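Local coordinates for protein similar to hydroxylamine oxidoreductase (Kuenenia stuttgartiensis, PDB 6H5L) that probably acts as a multi-heme oxidoreductase, relaying electrons along a chain of heme c groups within a 60-heme reductase complex, at residues G441-F446 with Q450-D455; E287-F292 with W346-A351. All coordinates share one frame; numbering follows the deposited sequence.

In the fold
Coming from the N terminus, the chain reaches contact 2 first: the tip of the small hairpin 286-292 meets helix 337-350, closing a loop of 53 intervening residues, few of them helical. Contact 1 comes much later and is tight, with three residues between G441-F446 and Q450-D455; it ties the short helix 443-446 to the loop that leads into helix 455-476. The two contacts follow in series, neither nesting nor crossing. They lie on opposite sides of the chain's centre; the centres of contacts 1 and 2 are about 41 Å apart, and their nearest atoms about 23 Å. Each sits beside a different heme c.

Contact 1. Residues G441-F446 with Q450-D455. With HEC (heme c), chain F.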
loop_
_atom_site.group_PDB
_atom_site.type_symbol
_atom_site.label_atom_id
_atom_site.label_comp_id
_atom_site.label_asym_id
_atom_site.label_seq_id
_atom_site.Cartn_x
_atom_site.Cartn_y
_atom_site.Cartn_z
ATOM N N GLY A 441 37.550 -17.806 51.632
ATOM C CA GLY A 441 38.106 -19.118 51.366
ATOM C C GLY A 441 38.055 -19.555 49.921
ATOM O O GLY A 441 38.478 -20.668 49.601
ATOM N N VAL A 442 37.553 -18.698 49.027
ATOM C CA VAL A 442 37.310 -19.089 47.639
ATOM C C VAL A 442 38.544 -18.971 46.760
ATOM O O VAL A 442 38.455 -19.231 45.553
ATOM C CB VAL A 442 36.155 -18.236 47.072
ATOM C CG1 VAL A 442 36.660 -16.862 46.629
ATOM C CG2 VAL A 442 35.428 -18.962 45.948
ATOM N N TYR A 443 39.697 -18.598 47.325
ATOM C CA TYR A 443 40.880 -18.339 46.505
ATOM C C TYR A 443 41.251 -19.546 45.650
ATOM O O TYR A 443 41.699 -19.390 44.509
ATOM C CB TYR A 443 42.056 -17.931 47.390
ATOM C CG TYR A 443 42.537 -19.026 48.314
ATOM C CD1 TYR A 443 41.940 -19.228 49.550
ATOM C CD2 TYR A 443 43.591 -19.853 47.950
ATOM C CE1 TYR A 443 42.376 -20.227 50.397
ATOM C CE2 TYR A 443 44.033 -20.854 48.789
ATOM C CZ TYR A 443 43.423 -21.038 50.012
ATOM O OH TYR A 443 43.861 -22.035 50.853
ATOM N N GLY A 444 41.075 -20.756 46.186
ATOM C CA GLY A 444 41.398 -21.960 45.440
ATOM C C GLY A 444 40.567 -22.148 44.188
ATOM O O GLY A 444 40.983 -22.877 43.280
ATOM N N MET A 445 39.397 -21.509 44.124
ATOM C CA MET A 445 38.608 -21.503 42.899
ATOM C C MET A 445 39.363 -20.841 41.754
ATOM O O MET A 445 39.156 -21.188 40.586
ATOM C CB MET A 445 37.289 -20.768 43.142
ATOM C CG MET A 445 36.077 -21.362 42.468
ATOM S SD MET A 445 35.319 -22.643 43.481
ATOM C CE MET A 445 33.945 -23.107 42.437
ATOM N N PHE A 446 40.246 -19.895 42.073
ATOM C CA PHE A 446 40.876 -19.017 41.096
ATOM C C PHE A 446 42.327 -19.381 40.812
ATOM O O PHE A 446 42.770 -19.288 39.663
ATOM C CB PHE A 446 40.814 -17.560 41.578
ATOM C CG PHE A 446 39.415 -17.045 41.821
ATOM C CD1 PHE A 446 38.671 -17.484 42.905
ATOM C CD2 PHE A 446 38.858 -16.098 40.980
ATOM C CE1 PHE A 446 37.393 -17.009 43.127
ATOM C CE2 PHE A 446 37.582 -15.618 41.197
ATOM C CZ PHE A 446 36.849 -16.073 42.274
ATOM N N GLN A 450 51.309 -24.077 45.694
ATOM C CA GLN A 450 52.014 -25.321 45.996
ATOM C C GLN A 450 51.227 -26.094 47.047
ATOM O O GLN A 450 51.313 -25.807 48.243
ATOM C CB GLN A 450 53.431 -25.026 46.472
ATOM C CG GLN A 450 54.395 -26.184 46.312
ATOM C CD GLN A 450 54.721 -26.468 44.861
ATOM O OE1 GLN A 450 54.135 -27.356 44.243
ATOM N NE2 GLN A 450 55.663 -25.711 44.307
ATOM N N ASP A 451 50.451 -27.083 46.592
ATOM C CA ASP A 451 49.624 -27.924 47.459
ATOM C C ASP A 451 48.648 -27.097 48.295
ATOM O O ASP A 451 48.321 -27.458 49.429
ATOM C CB ASP A 451 50.488 -28.815 48.357
ATOM C CG ASP A 451 51.270 -29.851 47.567
ATOM O OD1 ASP A 451 50.678 -30.484 46.665
ATOM O OD2 ASP A 451 52.476 -30.028 47.841
ATOM N N ASN A 452 48.171 -25.987 47.737
ATOM C CA ASN A 452 47.216 -25.116 48.409
ATOM C C ASN A 452 46.317 -24.463 47.365
ATOM O O ASN A 452 46.795 -23.660 46.553
ATOM C CB ASN A 452 47.942 -24.060 49.247
ATOM C CG ASN A 452 46.994 -23.197 50.062
ATOM O OD1 ASN A 452 45.786 -23.433 50.098
ATOM N ND2 ASN A 452 47.544 -22.193 50.734
ATOM N N PRO A 453 45.010 -24.772 47.350
ATOM C CA PRO A 453 44.312 -25.645 48.302
ATOM C C PRO A 453 44.530 -27.135 48.068
ATOM O O PRO A 453 45.222 -27.531 47.128
ATOM C CB PRO A 453 42.844 -25.292 48.066
ATOM C CG PRO A 453 42.798 -24.958 46.621
ATOM C CD PRO A 453 44.082 -24.214 46.351
ATOM N N SER A 454 43.934 -27.948 48.937
ATOM C CA SER A 454 43.934 -29.391 48.782
ATOM C C SER A 454 42.758 -29.812 47.902
ATOM O O SER A 454 41.990 -28.984 47.405
ATOM C CB SER A 454 43.878 -30.079 50.146
ATOM O OG SER A 454 42.710 -29.711 50.860
ATOM N N ASP A 455 42.616 -31.122 47.701
ATOM C CA ASP A 455 41.536 -31.623 46.859
ATOM C C ASP A 455 40.175 -31.355 47.493
ATOM O O ASP A 455 39.247 -30.900 46.815
ATOM C CB ASP A 455 41.724 -33.118 46.600
ATOM C CG ASP A 455 41.349 -33.513 45.185
ATOM O OD1 ASP A 455 40.580 -32.769 44.542
ATOM O OD2 ASP A 455 41.825 -34.572 44.719
HETATM FE FE HEC F . 33.697 -11.471 39.470
HETATM C CHA HEC F . 31.324 -11.475 41.890
HETATM C CHB HEC F . 36.161 -11.095 41.673
HETATM C CHC HEC F . 36.004 -12.666 37.108
HETATM C CHD HEC F . 31.388 -11.230 37.005
HETATM N NA HEC F . 33.727 -11.296 41.430
HETATM C C1A HEC F . 32.643 -11.352 42.284
HETATM C C2A HEC F . 33.160 -11.263 43.641
HETATM C C3A HEC F . 34.491 -11.156 43.572
HETATM C C4A HEC F . 34.880 -11.174 42.178
HETATM C CMA HEC F . 35.453 -11.033 44.775
HETATM C CAA HEC F . 32.341 -11.279 44.952
HETATM C CBA HEC F . 31.363 -10.112 44.982
HETATM C CGA HEC F . 32.029 -8.919 45.614
HETATM O O1A HEC F . 32.009 -7.838 44.978
HETATM O O2A HEC F . 32.586 -9.049 46.736
HETATM N NB HEC F . 35.749 -11.761 39.366
HETATM C C1B HEC F . 36.549 -11.666 40.480
HETATM C C2B HEC F . 37.830 -12.273 40.182
HETATM C C3B HEC F . 37.790 -12.716 38.900
HETATM C C4B HEC F . 36.472 -12.394 38.378
HETATM C CMB HEC F . 38.955 -12.324 41.245
HETATM C CAB HEC F . 38.841 -13.441 38.008
HETATM C CBB HEC F . 40.325 -13.319 38.424
HETATM N NC HEC F . 33.720 -11.840 37.411
HETATM C C1C HEC F . 34.730 -12.402 36.653
HETATM C C2C HEC F . 34.182 -12.759 35.355
HETATM C C3C HEC F . 32.935 -12.260 35.291
HETATM C C4C HEC F . 32.604 -11.738 36.604
HETATM C CMC HEC F . 35.028 -13.279 34.167
HETATM C CAC HEC F . 31.955 -12.309 34.090
HETATM C CBC HEC F . 31.623 -13.762 33.694
HETATM N ND HEC F . 31.651 -11.378 39.454
HETATM C C1D HEC F . 30.895 -11.252 38.294
HETATM C C2D HEC F . 29.500 -11.152 38.660
HETATM C C3D HEC F . 29.474 -11.226 40.198
HETATM C C4D HEC F . 30.857 -11.369 40.595
HETATM C CMD HEC F . 28.312 -10.994 37.686
HETATM C CAD HEC F . 28.255 -11.172 41.146
HETATM C CBD HEC F . 27.196 -12.190 40.735
HETATM C CGD HEC F . 26.032 -12.090 41.681
HETATM O O1D HEC F . 26.180 -11.405 42.723
HETATM O O2D HEC F . 24.965 -12.695 41.399
HETATM O O HOH W 1 33.262 -13.533 39.577
#
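Y443 meets N452 at the edge of its phenol ring: OH donates to OD1 of N452 at 2.5 Å, and that oxygen lies near the ring plane. The two side chains come together at about a right angle, with the amide turned 88° from the ring. The tyrosine CG is tucked between its own backbone N and carbonyl carbon (chi1 66°), and from there the ring runs out toward N452. On the other side, CG of N452 stands opposite its backbone N (chi1 -175°), bringing the amide oxygen to the phenol while ND2 turns to the carbonyl of D401.

The next residue completes the contact. P453 follows a cis peptide bond, and its ring faces the short helix 443-446: CG comes to 3.5 Å from CA of G444. CD of the same proline lies 4.2 Å from CE2 of Y443, an apolar touch beside the polar bond. The bare CA of G444 lets the proline come up this close. Beyond it S454 is the N-cap of helix 455-476, and ND2 of N458 in that helix donates to the carbonyl of G444.

At the far end of the helical turn, CE2 of F446 approaches C2B of the heme c at 3.5 Å. A water is bound to the iron of that heme at 2.1 Å, consistent with an iron able to take a small ligand.

A phenylalanine in place of Y443 would probably leave OD1 of N452 without its donor here and the amide less firmly fixed in rotation. Chemically, the buried amide is used at both ends, its oxygen accepting from a phenol and its nitrogen giving to a carbonyl, which settles which way round it sits and joins the loop to the helical turn.

Contact 2. Residues E287-F292 with W346-A351; sequences EKHGRF and WLEVCA. With HEC (heme c), chain J.
E348 reaches from its helix to H289 at the tip of a hairpin. Its CB already points toward that turn, and the chain stays extended beyond CG (chi2 -172°), carrying the carboxylate clear of the helix. CD ends up 3.4 Å from ND1 of H289, and the two oxygens then divide the work. OE1 accepts from ND1 of H289 at 2.9 Å, lying close to the imidazole plane at the ring edge. OE2 takes the backbone N of H289 at 2.7 Å, so one carboxylate holds both the main chain and the ring of a single residue. Both donors come from the syn side, somewhat out of the carboxylate plane. Carboxylate and imidazole stand 88° apart.

Both oxygens have further partners. OE2 is also bonded to the hydroxyl of Y286, which in turn bonds to N of G290, while OE1 forms a salt bridge with K40 of the neighbouring cytochrome subunit. The buried acid is therefore well supplied with donors, and the lysine would tend to favour its ionised form. One face of the H289 ring has CB of K288 about 4.0 Å above it.

H289 and G290 are the central residues of a type I' turn from K288 to R291, next to a classic bulge where the backbone N atoms of E287 and K288 both bond to O of R291. On helix 337-350, C350 carries a heme c through SG, 1.8 Å from CAB, as the first cysteine of the CxxCH motif completed by C353 and H354. L347 and C350 pack on helix 356-389, while E348 turns to the hairpin 286-292.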
loop_
_atom_site.group_PDB
_atom_site.type_symbol
_atom_site.label_atom_id
_atom_site.label_comp_id
_atom_site.label_asym_id
_atom_site.label_seq_id
_atom_site.Cartn_x
_atom_site.Cartn_y
_atom_site.Cartn_z
ATOM N N GLU A 287 12.494 -0.202 41.297
ATOM C CA GLU A 287 12.949 0.193 42.625
ATOM C C GLU A 287 11.909 -0.103 43.701
ATOM O O GLU A 287 12.137 -0.978 44.543
ATOM C CB GLU A 287 13.311 1.681 42.636
ATOM C CG GLU A 287 13.797 2.178 43.985
ATOM C CD GLU A 287 14.328 3.589 43.926
ATOM O OE1 GLU A 287 14.905 4.045 44.934
ATOM O OE2 GLU A 287 14.174 4.239 42.872
ATOM N N LYS A 288 10.755 0.580 43.663
ATOM C CA LYS A 288 9.651 0.325 44.589
ATOM C C LYS A 288 8.408 1.133 44.227
ATOM O O LYS A 288 8.521 2.257 43.728
ATOM C CB LYS A 288 10.056 0.644 46.033
ATOM C CG LYS A 288 10.565 2.061 46.248
ATOM C CD LYS A 288 10.893 2.315 47.709
ATOM C CE LYS A 288 11.562 3.665 47.898
ATOM N NZ LYS A 288 11.902 3.887 49.329
ATOM N N HIS A 289 7.223 0.578 44.492
ATOM C CA HIS A 289 5.968 1.337 44.436
ATOM C C HIS A 289 5.770 2.018 43.079
ATOM O O HIS A 289 5.389 3.186 42.993
ATOM C CB HIS A 289 5.909 2.358 45.577
ATOM C CG HIS A 289 6.139 1.758 46.929
ATOM N ND1 HIS A 289 5.617 0.536 47.293
ATOM C CD2 HIS A 289 6.840 2.202 47.998
ATOM C CE1 HIS A 289 5.981 0.254 48.531
ATOM N NE2 HIS A 289 6.725 1.249 48.982
ATOM N N GLY A 290 6.042 1.274 42.008
ATOM C CA GLY A 290 5.866 1.782 40.659
ATOM C C GLY A 290 6.962 2.701 40.164
ATOM O O GLY A 290 6.807 3.309 39.097
ATOM N N ARG A 291 8.061 2.820 40.904
ATOM C CA ARG A 291 9.173 3.698 40.568
ATOM C C ARG A 291 10.333 2.854 40.059
ATOM O O ARG A 291 10.706 1.862 40.692
ATOM C CB ARG A 291 9.601 4.500 41.797
ATOM C CG ARG A 291 10.190 5.880 41.541
ATOM C CD ARG A 291 10.643 6.465 42.876
ATOM N NE ARG A 291 10.582 7.923 42.946
ATOM C CZ ARG A 291 9.458 8.620 43.084
ATOM N NH1 ARG A 291 8.292 7.996 43.136
ATOM N NH2 ARG A 291 9.499 9.941 43.159
ATOM N N PHE A 292 10.899 3.244 38.925
ATOM C CA PHE A 292 12.052 2.561 38.363
ATOM C C PHE A 292 13.314 3.391 38.574
ATOM O O PHE A 292 13.257 4.588 38.869
ATOM C CB PHE A 292 11.844 2.275 36.873
ATOM C CG PHE A 292 10.883 1.150 36.597
ATOM C CD1 PHE A 292 9.517 1.376 36.573
ATOM C CD2 PHE A 292 11.347 -0.133 36.357
ATOM C CE1 PHE A 292 8.634 0.343 36.318
ATOM C CE2 PHE A 292 10.469 -1.170 36.102
ATOM C CZ PHE A 292 9.111 -0.931 36.082
ATOM N N TRP A 346 9.537 -6.745 45.352
ATOM C CA TRP A 346 9.512 -7.828 44.374
ATOM C C TRP A 346 8.084 -8.269 44.089
ATOM O O TRP A 346 7.714 -8.494 42.931
ATOM C CB TRP A 346 10.336 -9.015 44.873
ATOM C CG TRP A 346 11.819 -8.829 44.784
ATOM C CD1 TRP A 346 12.684 -8.622 45.819
ATOM C CD2 TRP A 346 12.617 -8.847 43.594
ATOM N NE1 TRP A 346 13.968 -8.506 45.348
ATOM C CE2 TRP A 346 13.954 -8.640 43.984
ATOM C CE3 TRP A 346 12.329 -9.013 42.236
ATOM C CZ2 TRP A 346 15.001 -8.596 43.068
ATOM C CZ3 TRP A 346 13.370 -8.970 41.327
ATOM C CH2 TRP A 346 14.690 -8.763 41.748
ATOM N N LEU A 347 7.267 -8.398 45.137
ATOM C CA LEU A 347 5.894 -8.853 44.960
ATOM C C LEU A 347 5.071 -7.858 44.153
ATOM O O LEU A 347 4.111 -8.251 43.480
ATOM C CB LEU A 347 5.249 -9.111 46.322
ATOM C CG LEU A 347 5.824 -10.307 47.085
ATOM C CD1 LEU A 347 5.175 -10.454 48.454
ATOM C CD2 LEU A 347 5.658 -11.582 46.271
ATOM N N GLU A 348 5.428 -6.571 44.200
ATOM C CA GLU A 348 4.754 -5.593 43.354
ATOM C C GLU A 348 5.027 -5.861 41.879
ATOM O O GLU A 348 4.153 -5.649 41.031
ATOM C CB GLU A 348 5.188 -4.177 43.732
ATOM C CG GLU A 348 4.889 -3.796 45.171
ATOM C CD GLU A 348 5.149 -2.330 45.450
ATOM O OE1 GLU A 348 4.223 -1.640 45.924
ATOM O OE2 GLU A 348 6.277 -1.866 45.184
ATOM N N VAL A 349 6.234 -6.330 41.556
ATOM C CA VAL A 349 6.546 -6.689 40.176
ATOM C C VAL A 349 5.754 -7.920 39.757
ATOM O O VAL A 349 5.080 -7.922 38.720
ATOM C CB VAL A 349 8.060 -6.911 40.006
ATOM C CG1 VAL A 349 8.352 -7.595 38.679
ATOM C CG2 VAL A 349 8.800 -5.595 40.095
ATOM N N CYS A 350 5.818 -8.982 40.562
ATOM C CA CYS A 350 5.164 -10.232 40.195
ATOM C C CYS A 350 3.646 -10.098 40.170
ATOM O O CYS A 350 2.981 -10.782 39.383
ATOM C CB CYS A 350 5.571 -11.342 41.161
ATOM S SG CYS A 350 7.308 -11.359 41.649
ATOM N N ALA A 351 3.080 -9.232 41.015
ATOM C CA ALA A 351 1.629 -9.093 41.078
ATOM C C ALA A 351 1.042 -8.506 39.801
ATOM O O ALA A 351 -0.173 -8.599 39.594
ATOM C CB ALA A 351 1.225 -8.232 42.274
HETATM FE FE HEC J . 5.893 -15.008 35.955
HETATM C CHA HEC J . 5.486 -18.031 34.418
HETATM C CHB HEC J . 7.191 -16.628 38.735
HETATM C CHC HEC J . 6.604 -11.989 37.451
HETATM C CHD HEC J . 4.361 -13.373 33.363
HETATM N NA HEC J . 6.303 -16.963 36.469
HETATM C C1A HEC J . 5.982 -18.066 35.702
HETATM C C2A HEC J . 6.264 -19.254 36.485
HETATM C C3A HEC J . 6.729 -18.863 37.672
HETATM C C4A HEC J . 6.766 -17.415 37.689
HETATM C CMA HEC J . 7.157 -19.792 38.826
HETATM C CAA HEC J . 6.059 -20.720 36.044
HETATM C CBA HEC J . 4.567 -21.012 35.955
HETATM C CGA HEC J . 4.330 -22.488 35.780
HETATM O O1A HEC J . 3.144 -22.881 35.642
HETATM O O2A HEC J . 5.318 -23.267 35.778
HETATM N NB HEC J . 6.712 -14.420 37.772
HETATM C C1B HEC J . 7.242 -15.253 38.739
HETATM C C2B HEC J . 7.865 -14.430 39.757
HETATM C C3B HEC J . 7.697 -13.146 39.407
HETATM C C4B HEC J . 6.973 -13.118 38.150
HETATM C CMB HEC J . 8.563 -14.985 41.020
HETATM C CAB HEC J . 8.177 -11.890 40.169
HETATM C CBB HEC J . 9.720 -11.808 40.210
HETATM N NC HEC J . 5.535 -13.055 35.503
HETATM C C1C HEC J . 5.939 -11.959 36.242
HETATM C C2C HEC J . 5.632 -10.766 35.480
HETATM C C3C HEC J . 4.930 -11.135 34.398
HETATM C C4C HEC J . 4.912 -12.590 34.358
HETATM C CMC HEC J . 5.808 -9.329 36.018
HETATM C CAC HEC J . 4.319 -10.196 33.324
HETATM C CBC HEC J . 5.378 -9.351 32.580
HETATM N ND HEC J . 5.082 -15.603 34.147
HETATM C C1D HEC J . 4.418 -14.750 33.267
HETATM C C2D HEC J . 3.799 -15.548 32.230
HETATM C C3D HEC J . 4.153 -17.004 32.568
HETATM C C4D HEC J . 4.952 -16.938 33.769
HETATM C CMD HEC J . 2.956 -15.045 31.038
HETATM C CAD HEC J . 3.758 -18.287 31.803
HETATM C CBD HEC J . 2.712 -19.053 32.606
HETATM C CGD HEC J . 2.919 -20.535 32.437
HETATM O O1D HEC J . 4.069 -21.003 32.638
HETATM O O2D HEC J . 1.934 -21.249 32.115
#